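Local atomic coordinates of endo-beta-mannanase (Rhizomucor miehei, PDB entry 4QP0), a protein that probably hydrolyses internal (1->4)-beta-D-mannosidic linkages at random in mannans, galactomannans and glucomannans. Residues L214-D219 with F252-L257. Residues are numbered along the deposited sequence; the frame is centred on the assembly and turned at random.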
loop_
_atom_site.group_PDB
_atom_site.type_symbol
_atom_site.label_atom_id
_atom_site.label_comp_id
_atom_site.label_asym_id
_atom_site.label_seq_id
_atom_site.Cartn_x
_atom_site.Cartn_y
_atom_site.Cartn_z
ATOM N N LEU A 214 6.280 -6.911 9.283
ATOM C CA LEU A 214 7.103 -6.188 8.329
ATOM C C LEU A 214 6.594 -4.764 8.179
ATOM O O LEU A 214 5.422 -4.468 8.452
ATOM C CB LEU A 214 7.115 -6.892 6.968
ATOM C CG LEU A 214 7.524 -8.362 6.952
ATOM C CD1 LEU A 214 7.504 -8.870 5.522
ATOM C CD2 LEU A 214 8.899 -8.575 7.572
ATOM N N VAL A 215 7.485 -3.883 7.749
ATOM C CA VAL A 215 7.122 -2.496 7.511
ATOM C C VAL A 215 7.659 -2.092 6.145
ATOM O O VAL A 215 8.782 -2.447 5.791
ATOM C CB VAL A 215 7.665 -1.558 8.622
ATOM C CG1 VAL A 215 7.188 -0.123 8.422
ATOM C CG2 VAL A 215 7.222 -2.062 9.981
ATOM N N ALA A 216 6.833 -1.377 5.382
ATOM C CA ALA A 216 7.253 -0.736 4.137
ATOM C C ALA A 216 6.691 0.681 4.078
ATOM O O ALA A 216 6.033 1.124 5.019
ATOM C CB ALA A 216 6.804 -1.548 2.938
ATOM N N VAL A 217 6.958 1.402 2.994
ATOM C CA VAL A 217 6.420 2.754 2.861
ATOM C C VAL A 217 5.064 2.735 2.179
ATOM O O VAL A 217 4.108 3.306 2.702
ATOM C CB VAL A 217 7.386 3.705 2.125
ATOM C CG1 VAL A 217 6.752 5.076 1.919
ATOM C CG2 VAL A 217 8.678 3.829 2.906
ATOM N N GLY A 218 4.990 2.070 1.023
ATOM C CA GLY A 218 3.794 2.074 0.180
ATOM C C GLY A 218 3.869 3.127 -0.910
ATOM O O GLY A 218 2.838 3.567 -1.423
ATOM N N ASP A 219 5.090 3.541 -1.257
ATOM C CA ASP A 219 5.321 4.581 -2.268
ATOM C C ASP A 219 5.248 4.029 -3.680
ATOM O O ASP A 219 5.162 2.813 -3.875
ATOM C CB ASP A 219 6.666 5.293 -2.049
ATOM C CG ASP A 219 7.884 4.380 -2.270
ATOM O OD1 ASP A 219 8.002 3.324 -1.594
ATOM O OD2 ASP A 219 8.755 4.743 -3.103
ATOM N N PHE A 252 10.683 -4.374 3.335
ATOM C CA PHE A 252 10.567 -4.528 1.887
ATOM C C PHE A 252 10.265 -3.197 1.192
ATOM O O PHE A 252 9.759 -2.257 1.812
ATOM C CB PHE A 252 9.540 -5.609 1.515
ATOM C CG PHE A 252 8.126 -5.281 1.907
ATOM C CD1 PHE A 252 7.274 -4.646 1.015
ATOM C CD2 PHE A 252 7.636 -5.628 3.165
ATOM C CE1 PHE A 252 5.971 -4.343 1.376
ATOM C CE2 PHE A 252 6.329 -5.331 3.530
ATOM C CZ PHE A 252 5.497 -4.686 2.635
ATOM N N GLY A 253 10.608 -3.122 -0.090
ATOM C CA GLY A 253 10.358 -1.934 -0.898
ATOM C C GLY A 253 9.106 -2.074 -1.740
ATOM O O GLY A 253 8.725 -3.184 -2.146
ATOM N N THR A 254 8.467 -0.942 -2.003
ATOM C CA THR A 254 7.252 -0.928 -2.792
ATOM C C THR A 254 7.375 0.028 -3.959
ATOM O O THR A 254 7.958 1.106 -3.835
ATOM C CB THR A 254 6.048 -0.492 -1.947
ATOM O OG1 THR A 254 6.450 0.589 -1.096
ATOM C CG2 THR A 254 5.561 -1.637 -1.085
ATOM N N PHE A 255 6.822 -0.390 -5.089
ATOM C CA PHE A 255 6.651 0.482 -6.236
ATOM C C PHE A 255 5.340 0.229 -7.002
ATOM O O PHE A 255 4.748 -0.858 -6.948
ATOM C CB PHE A 255 7.883 0.453 -7.152
ATOM C CG PHE A 255 7.983 -0.764 -8.037
ATOM C CD1 PHE A 255 7.678 -0.677 -9.390
ATOM C CD2 PHE A 255 8.420 -1.985 -7.533
ATOM C CE1 PHE A 255 7.793 -1.781 -10.223
ATOM C CE2 PHE A 255 8.536 -3.099 -8.363
ATOM C CZ PHE A 255 8.229 -2.991 -9.709
ATOM N N HIS A 256 4.889 1.268 -7.694
ATOM C CA HIS A 256 3.635 1.246 -8.422
ATOM C C HIS A 256 3.926 1.421 -9.877
ATOM O O HIS A 256 5.000 1.894 -10.244
ATOM C CB HIS A 256 2.729 2.369 -7.924
ATOM C CG HIS A 256 2.375 2.263 -6.457
ATOM N ND1 HIS A 256 1.285 2.849 -5.934
ATOM C CD2 HIS A 256 2.998 1.589 -5.409
ATOM C CE1 HIS A 256 1.223 2.578 -4.616
ATOM N NE2 HIS A 256 2.273 1.811 -4.297
ATOM N N LEU A 257 2.977 1.029 -10.719
ATOM C CA LEU A 257 3.106 1.195 -12.164
ATOM C C LEU A 257 1.832 1.766 -12.785
ATOM O O LEU A 257 0.795 1.105 -12.819
ATOM C CB LEU A 257 3.515 -0.125 -12.830
ATOM C CG LEU A 257 3.678 -0.156 -14.360
ATOM C CD1 LEU A 257 4.642 0.926 -14.839
ATOM C CD2 LEU A 257 4.136 -1.531 -14.828
#
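Thr254 meets the loop at Gly218 and Asp219 with a side chain whose oxygen and methyl face different neighbours, and it illustrates how a hydroxyl can tie strand 253-257 to the loop after strand 214-216. The two strands are not laddered together, though Val215 bonds Asp251 through the backbone. Its CB, that of Thr254, lies 4.0 Å from Gly218 CA. From there CG2 points back toward the methyl of Ala216, 4.2 Å from its CB, while OG1, held between the backbone N and the carbonyl carbon (chi1 41°), rises to the loop. Thr254 OG1 accepts from Gly218 N at 3.0 Å, through a bent bond (137°), and donates a weak bond to Asp219 OD1. The other carboxylate oxygen, OD2, turns to a weak bond with the N-H of Gly221.

On the Leu214 side of this polar joint the contact is apolar. Ala216 CB sits over one face of the Phe252 ring, 3.5 Å from its centroid, as a CH-pi contact displaced toward the rim, and Leu214 CB comes to the ring edge in plane, 3.9 Å from CE2. Beyond Thr254, His256 brings CD2 within 2.9 Å of Asp219 O, but its nitrogens bond Glu175 and Glu292.

Strands 214-216 and 253-257 are neighbours in the TIM barrel of this family 5 glycosidase, the segments 214-219 and 252-256 running 28° apart, and each strand has its own backbone partner on the far side, 167-171 and 289-294. The buried hydroxyl accepts one bent bond and gives one weak one, so the carboxylate probably only steers its proton.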